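PDB 6BAF: photoreceptor-histidine kinase BphP from Stigmatella aurantiaca DW4/3-1, which probably acts as a light-sensing histidine kinase of the phytochrome family, binding a bilin chromophore and relaying the light signal in a myxobacterium. Local coordinates for residues R199-L204 and D231-V236; L207-T212 and E285-C290; I213-A218 and L237-P242. One frame throughout, in Å; residues are numbered along the deposited sequence.

In the fold
All three interactions lie within the GAF domain and near the bilin site, their centres 14 to 15 Å apart. Along the chain, helix 196-202, strand 207-210 and the loop 213-218 follow one another; after strand 218-222, a long loop carries 231-236 and then 237-242 into helix 242-251. Interactions 1 and 2 therefore alternate along the chain, as do 1 and 3, while both segments of interaction 3 fall between those of interaction 2. Interactions 1 and 3 both reach the bilin, whereas interaction 2 packs helix 284-300 against the edge strand 207-210 of the GAF sheet. Together they join the long loop, the sheet edge and the pocket.

Interaction 1: R199-L204 and D231-V236; sequences RELYQL and DLSFSV. With BLR (3-[5-[(Z)-(4-ethenyl-3-methyl-5-oxidanylidene-pyrrol-2-ylidene)methyl]-2-[[5-[(Z)-(3-ethenyl-4-methyl-5-oxidanylidene-pyrrol-2-ylidene)methyl]-3-(3-hydroxy-3-oxopropyl)-4-methyl-1H-pyrrol-2-yl]methyl]-4-methyl-1H-pyrrol-3-yl]propanoic acid), chain B.
Leu-201 of helix 196-202 and Leu-204, three residues on, pack against Ser-233 and Phe-234 in the long GAF-domain loop, a region consistent with the phytochrome knot, since Leu-232 also makes backbone hydrogen bonds to His-9 of the N-terminal segment. With CG anti to the backbone N (chi1 175°), Leu-201 extends CD1 to the carbonyl oxygen of Ser-233 at 3.5 Å, and the same methyl rests on Ser-233 CB. Phe-234 comes in edge first: its CE1 lies 3.3 Å from Leu-204 O, which sits in the plane of the ring, and CZ meets Leu-204 CB at 3.7 Å. A flat aromatic suits this spot, because its polarised C-H rim can face a carbonyl while its carbon edge packs on leucine. His-100 adds an edge-to-face partner for the same ring.

Behind these contacts, a type I turn from Leu-232 to Ser-235 shapes the loop, and Asp-231, just ahead of that turn, forms an Asx turn. Asp-231 OD1 receives Ser-233 N at 2.9 Å, nearly along its own bond to carbon, and Ser-233 OG through its syn lone pair. On the helix, the neighbouring Tyr-202 turns to the bilin, where its OH donates to propionate oxygen O1D at 2.5 Å.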
loop_
_atom_site.group_PDB
_atom_site.type_symbol
_atom_site.label_atom_id
_atom_site.label_comp_id
_atom_site.label_asym_id
_atom_site.label_seq_id
_atom_site.Cartn_x
_atom_site.Cartn_y
_atom_site.Cartn_z
ATOM N N ARG A 199 -15.271 -23.664 1.039
ATOM C CA ARG A 199 -15.841 -22.379 1.403
ATOM C C ARG A 199 -15.489 -22.000 2.831
ATOM O O ARG A 199 -15.244 -20.825 3.124
ATOM C CB ARG A 199 -17.347 -22.400 1.276
ATOM C CG ARG A 199 -17.959 -22.249 -0.108
ATOM C CD ARG A 199 -19.477 -22.298 0.154
ATOM N NE ARG A 199 -19.977 -23.423 -0.550
ATOM C CZ ARG A 199 -20.770 -24.378 -0.106
ATOM N NH1 ARG A 199 -21.297 -24.401 1.111
ATOM N NH2 ARG A 199 -21.040 -25.314 -0.978
ATOM N N GLU A 200 -15.484 -22.978 3.739
ATOM C CA GLU A 200 -15.124 -22.701 5.123
ATOM C C GLU A 200 -13.651 -22.343 5.250
ATOM O O GLU A 200 -13.293 -21.446 6.012
ATOM C CB GLU A 200 -15.452 -23.903 6.010
ATOM C CG GLU A 200 -16.926 -23.978 6.399
ATOM C CD GLU A 200 -17.311 -25.330 7.017
ATOM O OE1 GLU A 200 -16.464 -26.278 7.004
ATOM O OE2 GLU A 200 -18.470 -25.435 7.499
ATOM N N LEU A 201 -12.782 -23.063 4.561
ATOM C CA LEU A 201 -11.384 -22.659 4.540
ATOM C C LEU A 201 -11.221 -21.255 3.954
ATOM O O LEU A 201 -10.414 -20.458 4.449
ATOM C CB LEU A 201 -10.586 -23.677 3.743
ATOM C CG LEU A 201 -9.124 -23.314 3.527
ATOM C CD1 LEU A 201 -8.427 -23.167 4.865
ATOM C CD2 LEU A 201 -8.493 -24.427 2.739
ATOM N N TYR A 202 -11.990 -20.921 2.909
ATOM C CA TYR A 202 -11.760 -19.641 2.249
ATOM C C TYR A 202 -12.307 -18.494 3.076
ATOM O O TYR A 202 -11.945 -17.345 2.824
ATOM C CB TYR A 202 -12.360 -19.619 0.843
ATOM C CG TYR A 202 -11.826 -20.710 -0.088
ATOM C CD1 TYR A 202 -10.639 -21.395 0.203
ATOM C CD2 TYR A 202 -12.509 -21.045 -1.259
ATOM C CE1 TYR A 202 -10.165 -22.401 -0.639
ATOM C CE2 TYR A 202 -12.034 -22.039 -2.128
ATOM C CZ TYR A 202 -10.879 -22.720 -1.802
ATOM O OH TYR A 202 -10.398 -23.689 -2.665
ATOM N N GLN A 203 -13.159 -18.775 4.068
ATOM C CA GLN A 203 -13.537 -17.726 5.011
ATOM C C GLN A 203 -12.403 -17.357 5.946
ATOM O O GLN A 203 -12.467 -16.307 6.594
ATOM C CB GLN A 203 -14.729 -18.152 5.868
ATOM C CG GLN A 203 -16.009 -17.946 5.173
ATOM C CD GLN A 203 -17.211 -18.237 6.040
ATOM O OE1 GLN A 203 -18.336 -17.922 5.642
ATOM N NE2 GLN A 203 -16.996 -18.864 7.216
ATOM N N LEU A 204 -11.388 -18.206 6.066
ATOM C CA LEU A 204 -10.300 -17.946 6.999
ATOM C C LEU A 204 -9.024 -17.540 6.302
ATOM O O LEU A 204 -8.255 -16.756 6.849
ATOM C CB LEU A 204 -10.012 -19.194 7.848
ATOM C CG LEU A 204 -11.202 -19.775 8.626
ATOM C CD1 LEU A 204 -10.797 -21.064 9.269
ATOM C CD2 LEU A 204 -11.713 -18.809 9.675
ATOM N N ASP A 231 -1.369 -29.479 9.402
ATOM C CA ASP A 231 -2.512 -28.678 8.999
ATOM C C ASP A 231 -1.994 -27.513 8.157
ATOM O O ASP A 231 -1.308 -26.609 8.674
ATOM C CB ASP A 231 -3.276 -28.192 10.227
ATOM C CG ASP A 231 -4.544 -27.462 9.861
ATOM O OD1 ASP A 231 -4.584 -26.793 8.786
ATOM O OD2 ASP A 231 -5.509 -27.549 10.639
ATOM N N LEU A 232 -2.325 -27.523 6.864
ATOM C CA LEU A 232 -1.777 -26.545 5.917
ATOM C C LEU A 232 -2.799 -25.467 5.546
ATOM O O LEU A 232 -2.609 -24.747 4.556
ATOM C CB LEU A 232 -1.279 -27.272 4.673
ATOM C CG LEU A 232 -0.052 -28.159 4.922
ATOM C CD1 LEU A 232 0.304 -28.922 3.681
ATOM C CD2 LEU A 232 1.152 -27.300 5.349
ATOM N N SER A 233 -3.882 -25.355 6.321
ATOM C CA SER A 233 -4.932 -24.371 6.100
ATOM C C SER A 233 -4.424 -22.983 5.718
ATOM O O SER A 233 -5.011 -22.366 4.832
ATOM C CB SER A 233 -5.817 -24.233 7.348
ATOM O OG SER A 233 -6.521 -25.436 7.592
ATOM N N PHE A 234 -3.373 -22.465 6.368
ATOM C CA PHE A 234 -2.914 -21.096 6.133
ATOM C C PHE A 234 -1.632 -21.051 5.339
ATOM O O PHE A 234 -0.944 -20.023 5.318
ATOM C CB PHE A 234 -2.765 -20.343 7.454
ATOM C CG PHE A 234 -4.073 -20.086 8.087
ATOM C CD1 PHE A 234 -4.889 -19.066 7.611
ATOM C CD2 PHE A 234 -4.549 -20.919 9.072
ATOM C CE1 PHE A 234 -6.130 -18.842 8.165
ATOM C CE2 PHE A 234 -5.789 -20.707 9.630
ATOM C CZ PHE A 234 -6.588 -19.673 9.182
ATOM N N SER A 235 -1.288 -22.155 4.686
ATOM C CA SER A 235 -0.063 -22.227 3.906
ATOM C C SER A 235 -0.352 -21.915 2.439
ATOM O O SER A 235 -1.310 -22.449 1.848
ATOM C CB SER A 235 0.543 -23.618 4.074
ATOM O OG SER A 235 1.267 -23.962 2.913
ATOM N N VAL A 236 0.459 -21.031 1.853
ATOM C CA VAL A 236 0.201 -20.613 0.475
ATOM C C VAL A 236 0.642 -21.696 -0.505
ATOM O O VAL A 236 0.156 -21.743 -1.642
ATOM C CB VAL A 236 0.906 -19.270 0.167
ATOM C CG1 VAL A 236 0.703 -18.285 1.317
ATOM C CG2 VAL A 236 2.387 -19.461 0.010
HETATM C CHA BLR B . -12.144 -25.095 -5.287
HETATM N NA BLR B . -13.610 -24.454 -7.252
HETATM C C1A BLR B . -12.667 -24.158 -6.345
HETATM C C2A BLR B . -12.230 -22.840 -6.507
HETATM C C3A BLR B . -12.940 -22.304 -7.521
HETATM C C4A BLR B . -13.784 -23.323 -7.987
HETATM C CMA BLR B . -12.803 -20.836 -8.025
HETATM C CAA BLR B . -11.160 -22.162 -5.649
HETATM C CBA BLR B . -9.717 -22.506 -6.103
HETATM C CGA BLR B . -9.308 -21.718 -7.357
HETATM O O1A BLR B . -9.319 -20.454 -7.274
HETATM O O2A BLR B . -8.971 -22.288 -8.464
HETATM C CHB BLR B . -14.819 -23.307 -9.091
HETATM N NB BLR B . -13.610 -21.980 -10.858
HETATM C C1B BLR B . -14.820 -22.543 -10.145
HETATM C C2B BLR B . -16.008 -22.087 -10.906
HETATM C C3B BLR B . -15.628 -21.289 -12.000
HETATM C C4B BLR B . -14.144 -21.170 -12.039
HETATM C CMB BLR B . -17.470 -22.399 -10.568
HETATM O OB BLR B . -13.471 -20.595 -12.819
HETATM C CAB BLR B . -16.653 -20.644 -12.949
HETATM C CBB BLR B . -16.295 -19.790 -13.878
HETATM N NC BLR B . -15.247 -28.993 -7.661
HETATM C C1C BLR B . -16.292 -29.604 -8.580
HETATM C C2C BLR B . -16.700 -30.883 -7.925
HETATM C C3C BLR B . -16.018 -31.086 -6.697
HETATM C C4C BLR B . -15.085 -29.936 -6.480
HETATM C CMC BLR B . -17.744 -31.798 -8.527
HETATM O OC BLR B . -16.690 -29.173 -9.607
HETATM C CAC BLR B . -16.187 -32.294 -5.754
HETATM C CBC BLR B . -17.393 -32.677 -5.300
HETATM C CHD BLR B . -14.291 -29.786 -5.466
HETATM N ND BLR B . -13.526 -27.218 -5.827
HETATM C C1D BLR B . -13.491 -28.543 -5.168
HETATM C C2D BLR B . -12.512 -28.563 -4.094
HETATM C C3D BLR B . -11.927 -27.228 -4.034
HETATM C C4D BLR B . -12.544 -26.347 -5.089
HETATM C CMD BLR B . -12.202 -29.767 -3.195
HETATM C CAD BLR B . -10.844 -26.780 -3.075
HETATM C CBD BLR B . -9.505 -26.859 -3.791
HETATM C CGD BLR B . -8.543 -26.535 -2.664
HETATM O O1D BLR B . -8.606 -25.389 -2.103
HETATM O O2D BLR B . -7.764 -27.447 -2.250
#

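Interaction 2: L207-T212 and E285-C290; sequences LRIIPT and EVRTAC
The guanidinium of Arg-287, whose CD packs on Ile-209 and whose NE is approached by Leu-207, is gripped at both terminal nitrogens: NH2 forms a salt bridge with Glu-109 and NH1 donates to the carbonyl oxygen of Val-282. Glu-109 belongs to strand 103-110 of the seven-stranded sheet, so this arginine of helix 284-300 joins the GAF domain to the PAS fold. The contact itself is helix-on-sheet packing, with strand 207-210, outermost in the six-stranded GAF sheet within this chain, lying against the helix.

Leu-207 and Ile-209 both point their side chains at the helix, whereas Arg-208 between them is directed away, as expected in an extended strand. This division gives the strand two different jobs. On the helix side, the leucine and isoleucine also cover Met-257 of the adjacent strand; on the other side, Arg-208 and Ile-210 touch the bilin, and Arg-208 NH2 is hydrogen-bonded to Ser-258.

Arg-287 crosses both aliphatic side chains at about a right angle. Its CD is the apolar meeting point, lying 3.7 Å from Ile-209 CD1 and 3.9 Å from Ile-209 CG2, so two methyl branches of the isoleucine meet one methylene from the same side. The bend in the arginine chain (chi3 -43°) then carries the guanidinium aside, where Leu-207 CD2 meets its edge, in plane, 4.0 Å from NE.

No hydrogen bond links strand to helix here. Arginine suits the place because its CD methylene packs as hydrocarbon while Glu-109 probably balances its charge, allowing a buried cation to be tolerated beside leucine and isoleucine.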
loop_
_atom_site.group_PDB
_atom_site.type_symbol
_atom_site.label_atom_id
_atom_site.label_comp_id
_atom_site.label_asym_id
_atom_site.label_seq_id
_atom_site.Cartn_x
_atom_site.Cartn_y
_atom_site.Cartn_z
ATOM N N LEU A 207 -6.693 -15.957 0.251
ATOM C CA LEU A 207 -5.984 -15.968 -1.025
ATOM C C LEU A 207 -5.518 -17.379 -1.341
ATOM O O LEU A 207 -5.052 -18.086 -0.450
ATOM C CB LEU A 207 -4.756 -15.014 -0.968
ATOM C CG LEU A 207 -3.632 -15.252 -2.002
ATOM C CD1 LEU A 207 -4.055 -14.775 -3.343
ATOM C CD2 LEU A 207 -2.270 -14.657 -1.554
ATOM N N ARG A 208 -5.661 -17.810 -2.590
ATOM C CA ARG A 208 -5.081 -19.073 -3.016
ATOM C C ARG A 208 -4.584 -18.892 -4.431
ATOM O O ARG A 208 -5.207 -18.183 -5.233
ATOM C CB ARG A 208 -6.093 -20.234 -2.941
ATOM C CG ARG A 208 -7.350 -19.997 -3.739
ATOM C CD ARG A 208 -8.580 -20.301 -2.904
ATOM N NE ARG A 208 -8.702 -19.475 -1.686
ATOM C CZ ARG A 208 -9.509 -18.420 -1.597
ATOM N NH1 ARG A 208 -9.588 -17.723 -0.457
ATOM N NH2 ARG A 208 -10.215 -18.036 -2.677
ATOM N N ILE A 209 -3.471 -19.530 -4.744
ATOM C CA ILE A 209 -2.911 -19.451 -6.085
ATOM C C ILE A 209 -2.400 -20.822 -6.509
ATOM O O ILE A 209 -1.723 -21.526 -5.740
ATOM C CB ILE A 209 -1.806 -18.372 -6.202
ATOM C CG1 ILE A 209 -1.417 -18.228 -7.684
ATOM C CG2 ILE A 209 -0.593 -18.698 -5.337
ATOM C CD1 ILE A 209 -0.583 -17.024 -7.988
ATOM N N ILE A 210 -2.729 -21.194 -7.747
ATOM C CA ILE A 210 -2.252 -22.410 -8.401
ATOM C C ILE A 210 -1.553 -21.967 -9.682
ATOM O O ILE A 210 -2.218 -21.805 -10.712
ATOM C CB ILE A 210 -3.421 -23.360 -8.694
ATOM C CG1 ILE A 210 -4.238 -23.578 -7.428
ATOM C CG2 ILE A 210 -2.930 -24.693 -9.337
ATOM C CD1 ILE A 210 -5.630 -24.145 -7.695
ATOM N N PRO A 211 -0.243 -21.715 -9.669
ATOM C CA PRO A 211 0.395 -21.115 -10.862
ATOM C C PRO A 211 0.521 -22.070 -12.032
ATOM O O PRO A 211 0.686 -21.598 -13.160
ATOM C CB PRO A 211 1.774 -20.666 -10.354
ATOM C CG PRO A 211 1.982 -21.400 -9.040
ATOM C CD PRO A 211 0.638 -21.734 -8.487
ATOM N N THR A 212 0.501 -23.385 -11.798
ATOM C CA THR A 212 0.310 -24.374 -12.852
ATOM C C THR A 212 -0.452 -25.564 -12.280
ATOM O O THR A 212 -0.125 -26.050 -11.184
ATOM C CB THR A 212 1.627 -24.846 -13.463
ATOM O OG1 THR A 212 1.318 -25.838 -14.440
ATOM C CG2 THR A 212 2.574 -25.455 -12.420
ATOM N N GLU A 285 4.521 -9.240 -4.468
ATOM C CA GLU A 285 3.962 -7.889 -4.403
ATOM C C GLU A 285 2.657 -7.770 -5.191
ATOM O O GLU A 285 1.767 -7.009 -4.798
ATOM C CB GLU A 285 4.963 -6.843 -4.939
ATOM C CG GLU A 285 6.119 -6.453 -3.998
ATOM C CD GLU A 285 7.050 -5.355 -4.602
ATOM O OE1 GLU A 285 8.301 -5.574 -4.663
ATOM O OE2 GLU A 285 6.515 -4.269 -5.011
ATOM N N VAL A 286 2.524 -8.478 -6.312
ATOM C CA VAL A 286 1.257 -8.425 -7.052
ATOM C C VAL A 286 0.165 -9.171 -6.293
ATOM O O VAL A 286 -0.940 -8.639 -6.084
ATOM C CB VAL A 286 1.451 -8.972 -8.476
ATOM C CG1 VAL A 286 0.148 -8.962 -9.278
ATOM C CG2 VAL A 286 2.538 -8.204 -9.176
ATOM N N ARG A 287 0.456 -10.403 -5.836
ATOM C CA ARG A 287 -0.563 -11.157 -5.102
ATOM C C ARG A 287 -1.077 -10.355 -3.927
ATOM O O ARG A 287 -2.287 -10.242 -3.713
ATOM C CB ARG A 287 -0.019 -12.494 -4.581
ATOM C CG ARG A 287 0.324 -13.479 -5.628
ATOM C CD ARG A 287 0.357 -14.905 -5.049
ATOM N NE ARG A 287 1.013 -15.064 -3.745
ATOM C CZ ARG A 287 2.286 -15.407 -3.580
ATOM N NH1 ARG A 287 3.060 -15.576 -4.646
ATOM N NH2 ARG A 287 2.785 -15.565 -2.349
ATOM N N THR A 288 -0.161 -9.772 -3.164
ATOM C CA THR A 288 -0.539 -9.009 -1.977
ATOM C C THR A 288 -1.323 -7.741 -2.331
ATOM O O THR A 288 -2.238 -7.339 -1.596
ATOM C CB THR A 288 0.733 -8.683 -1.214
ATOM O OG1 THR A 288 1.543 -9.868 -1.234
ATOM C CG2 THR A 288 0.402 -8.451 0.175
ATOM N N ALA A 289 -0.958 -7.086 -3.442
ATOM C CA ALA A 289 -1.729 -5.941 -3.920
ATOM C C ALA A 289 -3.144 -6.379 -4.258
ATOM O O ALA A 289 -4.136 -5.738 -3.866
ATOM C CB ALA A 289 -1.012 -5.325 -5.141
ATOM N N CYS A 290 -3.264 -7.522 -4.923
ATOM C CA CYS A 290 -4.599 -7.996 -5.280
ATOM C C CYS A 290 -5.395 -8.350 -4.048
ATOM O O CYS A 290 -6.580 -8.001 -3.945
ATOM C CB CYS A 290 -4.499 -9.191 -6.209
ATOM S SG CYS A 290 -3.949 -8.711 -7.847
#

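Interaction 3: I213-A218 and L237-P242; sequences IDYQPA and LRSVSP. With BLR (3-[5-[(Z)-(4-ethenyl-3-methyl-5-oxidanylidene-pyrrol-2-ylidene)methyl]-2-[[5-[(Z)-(3-ethenyl-4-methyl-5-oxidanylidene-pyrrol-2-ylidene)methyl]-3-(3-hydroxy-3-oxopropyl)-4-methyl-1H-pyrrol-2-yl]methyl]-4-methyl-1H-pyrrol-3-yl]propanoic acid), chain B.
The propionate-binding loop of the GAF domain, which runs into helix 242-251, meets the 213-218 segment where Tyr-215 and Ser-239 come together. The loop also clasps the N-terminal segment, in keeping with the phytochrome knot: Ser-239 makes backbone hydrogen bonds to Ala-13, and Gln-15 donates to Arg-238 O.

Tyr-215 OH and Ser-239 OG share a hydrogen bond of 2.7 Å, with OG lying in the plane of the phenol ring at its edge. The tyrosine reaches across because its CG stands between the backbone N and the carbonyl carbon (chi1 65°), throwing the ring toward the loop. Tyrosine fits well: it bridges the two segments with an apolar ring and delivers a hydroxyl at the end, and its side chain also touches Leu-245. Pro-217 closes in from the same segment, its CB 4.0 Å from Ser-239 OG.

While Ser-239 points at Tyr-215, Arg-238 leaves the backbone away from 213-218, and its end reaches the bilin. A bend at chi3 (60°) presents the guanidinium edge-on to one propionate in a two-pronged pairing, NH1 to O1D at 2.8 Å and NH2 to O2D at 2.8 Å. Arginine matches the carboxylate with two N-H groups, and NH2 additionally donates to Ile-8 O. Propionate O2D takes a second donor, the backbone N of Ser-241, at 2.9 Å. Ser-241 is the N-cap residue of helix 242-251, so the helix start probably adds a favourable field for this anion. Next to it, Val-240 lays its CB 3.3 Å from O2D, and Ser-241 CB packs on the bilin methyl CMD at 3.4 Å.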
loop_
_atom_site.group_PDB
_atom_site.type_symbol
_atom_site.label_atom_id
_atom_site.label_comp_id
_atom_site.label_asym_id
_atom_site.label_seq_id
_atom_site.Cartn_x
_atom_site.Cartn_y
_atom_site.Cartn_z
ATOM N N ILE A 213 -1.485 -26.017 -12.995
ATOM C CA ILE A 213 -2.194 -27.192 -12.509
ATOM C C ILE A 213 -1.441 -28.490 -12.755
ATOM O O ILE A 213 -1.874 -29.520 -12.248
ATOM C CB ILE A 213 -3.594 -27.355 -13.119
ATOM C CG1 ILE A 213 -3.472 -27.820 -14.574
ATOM C CG2 ILE A 213 -4.405 -26.072 -12.921
ATOM C CD1 ILE A 213 -4.829 -28.174 -15.206
ATOM N N ASP A 214 -0.312 -28.469 -13.479
ATOM C CA ASP A 214 0.516 -29.656 -13.753
ATOM C C ASP A 214 1.768 -29.583 -12.899
ATOM O O ASP A 214 2.755 -28.931 -13.264
ATOM C CB ASP A 214 0.898 -29.742 -15.227
ATOM C CG ASP A 214 -0.313 -29.944 -16.114
ATOM O OD1 ASP A 214 -1.173 -30.790 -15.747
ATOM O OD2 ASP A 214 -0.419 -29.233 -17.149
ATOM N N TYR A 215 1.728 -30.235 -11.754
ATOM C CA TYR A 215 2.882 -30.223 -10.878
ATOM C C TYR A 215 2.920 -31.558 -10.162
ATOM O O TYR A 215 1.889 -32.210 -9.973
ATOM C CB TYR A 215 2.819 -29.055 -9.873
ATOM C CG TYR A 215 1.667 -29.118 -8.867
ATOM C CD1 TYR A 215 1.820 -29.783 -7.644
ATOM C CD2 TYR A 215 0.454 -28.490 -9.123
ATOM C CE1 TYR A 215 0.773 -29.845 -6.708
ATOM C CE2 TYR A 215 -0.599 -28.532 -8.202
ATOM C CZ TYR A 215 -0.422 -29.223 -6.998
ATOM O OH TYR A 215 -1.422 -29.260 -6.086
ATOM N N GLN A 216 4.111 -31.945 -9.746
ATOM C CA GLN A 216 4.242 -33.129 -8.930
ATOM C C GLN A 216 4.245 -32.697 -7.469
ATOM O O GLN A 216 5.192 -32.000 -7.053
ATOM C CB GLN A 216 5.530 -33.868 -9.295
ATOM C CG GLN A 216 5.837 -35.061 -8.409
ATOM C CD GLN A 216 5.281 -36.335 -9.033
ATOM O OE1 GLN A 216 4.383 -36.971 -8.466
ATOM N NE2 GLN A 216 5.788 -36.692 -10.235
ATOM N N PRO A 217 3.237 -33.064 -6.666
ATOM C CA PRO A 217 3.203 -32.612 -5.264
ATOM C C PRO A 217 4.480 -33.009 -4.542
ATOM O O PRO A 217 5.025 -34.087 -4.774
ATOM C CB PRO A 217 1.964 -33.321 -4.689
ATOM C CG PRO A 217 1.062 -33.574 -5.885
ATOM C CD PRO A 217 2.077 -33.910 -7.007
ATOM N N ALA A 218 5.040 -32.086 -3.754
ATOM C CA ALA A 218 6.269 -32.356 -3.000
ATOM C C ALA A 218 5.882 -32.748 -1.566
ATOM O O ALA A 218 5.361 -31.914 -0.808
ATOM C CB ALA A 218 7.201 -31.143 -3.006
ATOM N N LEU A 237 1.537 -22.588 -0.090
ATOM C CA LEU A 237 2.005 -23.630 -0.987
ATOM C C LEU A 237 1.189 -24.911 -0.905
ATOM O O LEU A 237 1.562 -25.895 -1.557
ATOM C CB LEU A 237 3.463 -23.948 -0.682
ATOM C CG LEU A 237 4.429 -22.805 -0.971
ATOM C CD1 LEU A 237 5.812 -23.156 -0.460
ATOM C CD2 LEU A 237 4.433 -22.451 -2.470
ATOM N N ARG A 238 0.145 -24.937 -0.086
ATOM C CA ARG A 238 -0.677 -26.137 0.128
ATOM C C ARG A 238 -1.090 -26.765 -1.201
ATOM O O ARG A 238 -1.656 -26.096 -2.069
ATOM C CB ARG A 238 -1.932 -25.773 0.935
ATOM C CG ARG A 238 -2.908 -26.947 1.188
ATOM C CD ARG A 238 -4.189 -26.512 1.922
ATOM N NE ARG A 238 -4.920 -25.503 1.155
ATOM C CZ ARG A 238 -5.825 -25.797 0.229
ATOM N NH1 ARG A 238 -6.411 -24.816 -0.442
ATOM N NH2 ARG A 238 -6.149 -27.074 -0.030
ATOM N N SER A 239 -0.818 -28.063 -1.358
ATOM C CA SER A 239 -1.255 -28.759 -2.557
ATOM C C SER A 239 -2.768 -28.828 -2.584
ATOM O O SER A 239 -3.402 -29.188 -1.585
ATOM C CB SER A 239 -0.656 -30.169 -2.596
ATOM O OG SER A 239 -0.947 -30.764 -3.849
ATOM N N VAL A 240 -3.378 -28.497 -3.724
ATOM C CA VAL A 240 -4.831 -28.350 -3.648
ATOM C C VAL A 240 -5.511 -29.658 -4.029
ATOM O O VAL A 240 -4.881 -30.576 -4.567
ATOM C CB VAL A 240 -5.357 -27.190 -4.516
ATOM C CG1 VAL A 240 -4.678 -25.850 -4.111
ATOM C CG2 VAL A 240 -5.199 -27.525 -5.979
ATOM N N SER A 241 -6.800 -29.739 -3.761
ATOM C CA SER A 241 -7.496 -31.000 -3.929
ATOM C C SER A 241 -7.359 -31.527 -5.361
ATOM O O SER A 241 -7.578 -30.770 -6.325
ATOM C CB SER A 241 -8.949 -30.822 -3.543
ATOM O OG SER A 241 -9.767 -31.726 -4.252
ATOM N N PRO A 242 -6.971 -32.802 -5.537
ATOM C CA PRO A 242 -6.809 -33.364 -6.892
ATOM C C PRO A 242 -8.061 -33.297 -7.726
ATOM O O PRO A 242 -7.971 -33.170 -8.947
ATOM C CB PRO A 242 -6.416 -34.821 -6.615
ATOM C CG PRO A 242 -5.752 -34.774 -5.248
ATOM C CD PRO A 242 -6.520 -33.739 -4.483
HETATM C CHA BLR B . -12.144 -25.095 -5.287
HETATM N NA BLR B . -13.610 -24.454 -7.252
HETATM C C1A BLR B . -12.667 -24.158 -6.345
HETATM C C2A BLR B . -12.230 -22.840 -6.507
HETATM C C3A BLR B . -12.940 -22.304 -7.521
HETATM C C4A BLR B . -13.784 -23.323 -7.987
HETATM C CMA BLR B . -12.803 -20.836 -8.025
HETATM C CAA BLR B . -11.160 -22.162 -5.649
HETATM C CBA BLR B . -9.717 -22.506 -6.103
HETATM C CGA BLR B . -9.308 -21.718 -7.357
HETATM O O1A BLR B . -9.319 -20.454 -7.274
HETATM O O2A BLR B . -8.971 -22.288 -8.464
HETATM C CHB BLR B . -14.819 -23.307 -9.091
HETATM N NB BLR B . -13.610 -21.980 -10.858
HETATM C C1B BLR B . -14.820 -22.543 -10.145
HETATM C C2B BLR B . -16.008 -22.087 -10.906
HETATM C C3B BLR B . -15.628 -21.289 -12.000
HETATM C C4B BLR B . -14.144 -21.170 -12.039
HETATM C CMB BLR B . -17.470 -22.399 -10.568
HETATM O OB BLR B . -13.471 -20.595 -12.819
HETATM C CAB BLR B . -16.653 -20.644 -12.949
HETATM C CBB BLR B . -16.295 -19.790 -13.878
HETATM N NC BLR B . -15.247 -28.993 -7.661
HETATM C C1C BLR B . -16.292 -29.604 -8.580
HETATM C C2C BLR B . -16.700 -30.883 -7.925
HETATM C C3C BLR B . -16.018 -31.086 -6.697
HETATM C C4C BLR B . -15.085 -29.936 -6.480
HETATM C CMC BLR B . -17.744 -31.798 -8.527
HETATM O OC BLR B . -16.690 -29.173 -9.607
HETATM C CAC BLR B . -16.187 -32.294 -5.754
HETATM C CBC BLR B . -17.393 -32.677 -5.300
HETATM C CHD BLR B . -14.291 -29.786 -5.466
HETATM N ND BLR B . -13.526 -27.218 -5.827
HETATM C C1D BLR B . -13.491 -28.543 -5.168
HETATM C C2D BLR B . -12.512 -28.563 -4.094
HETATM C C3D BLR B . -11.927 -27.228 -4.034
HETATM C C4D BLR B . -12.544 -26.347 -5.089
HETATM C CMD BLR B . -12.202 -29.767 -3.195
HETATM C CAD BLR B . -10.844 -26.780 -3.075
HETATM C CBD BLR B . -9.505 -26.859 -3.791
HETATM C CGD BLR B . -8.543 -26.535 -2.664
HETATM O O1D BLR B . -8.606 -25.389 -2.103
HETATM O O2D BLR B . -7.764 -27.447 -2.250
#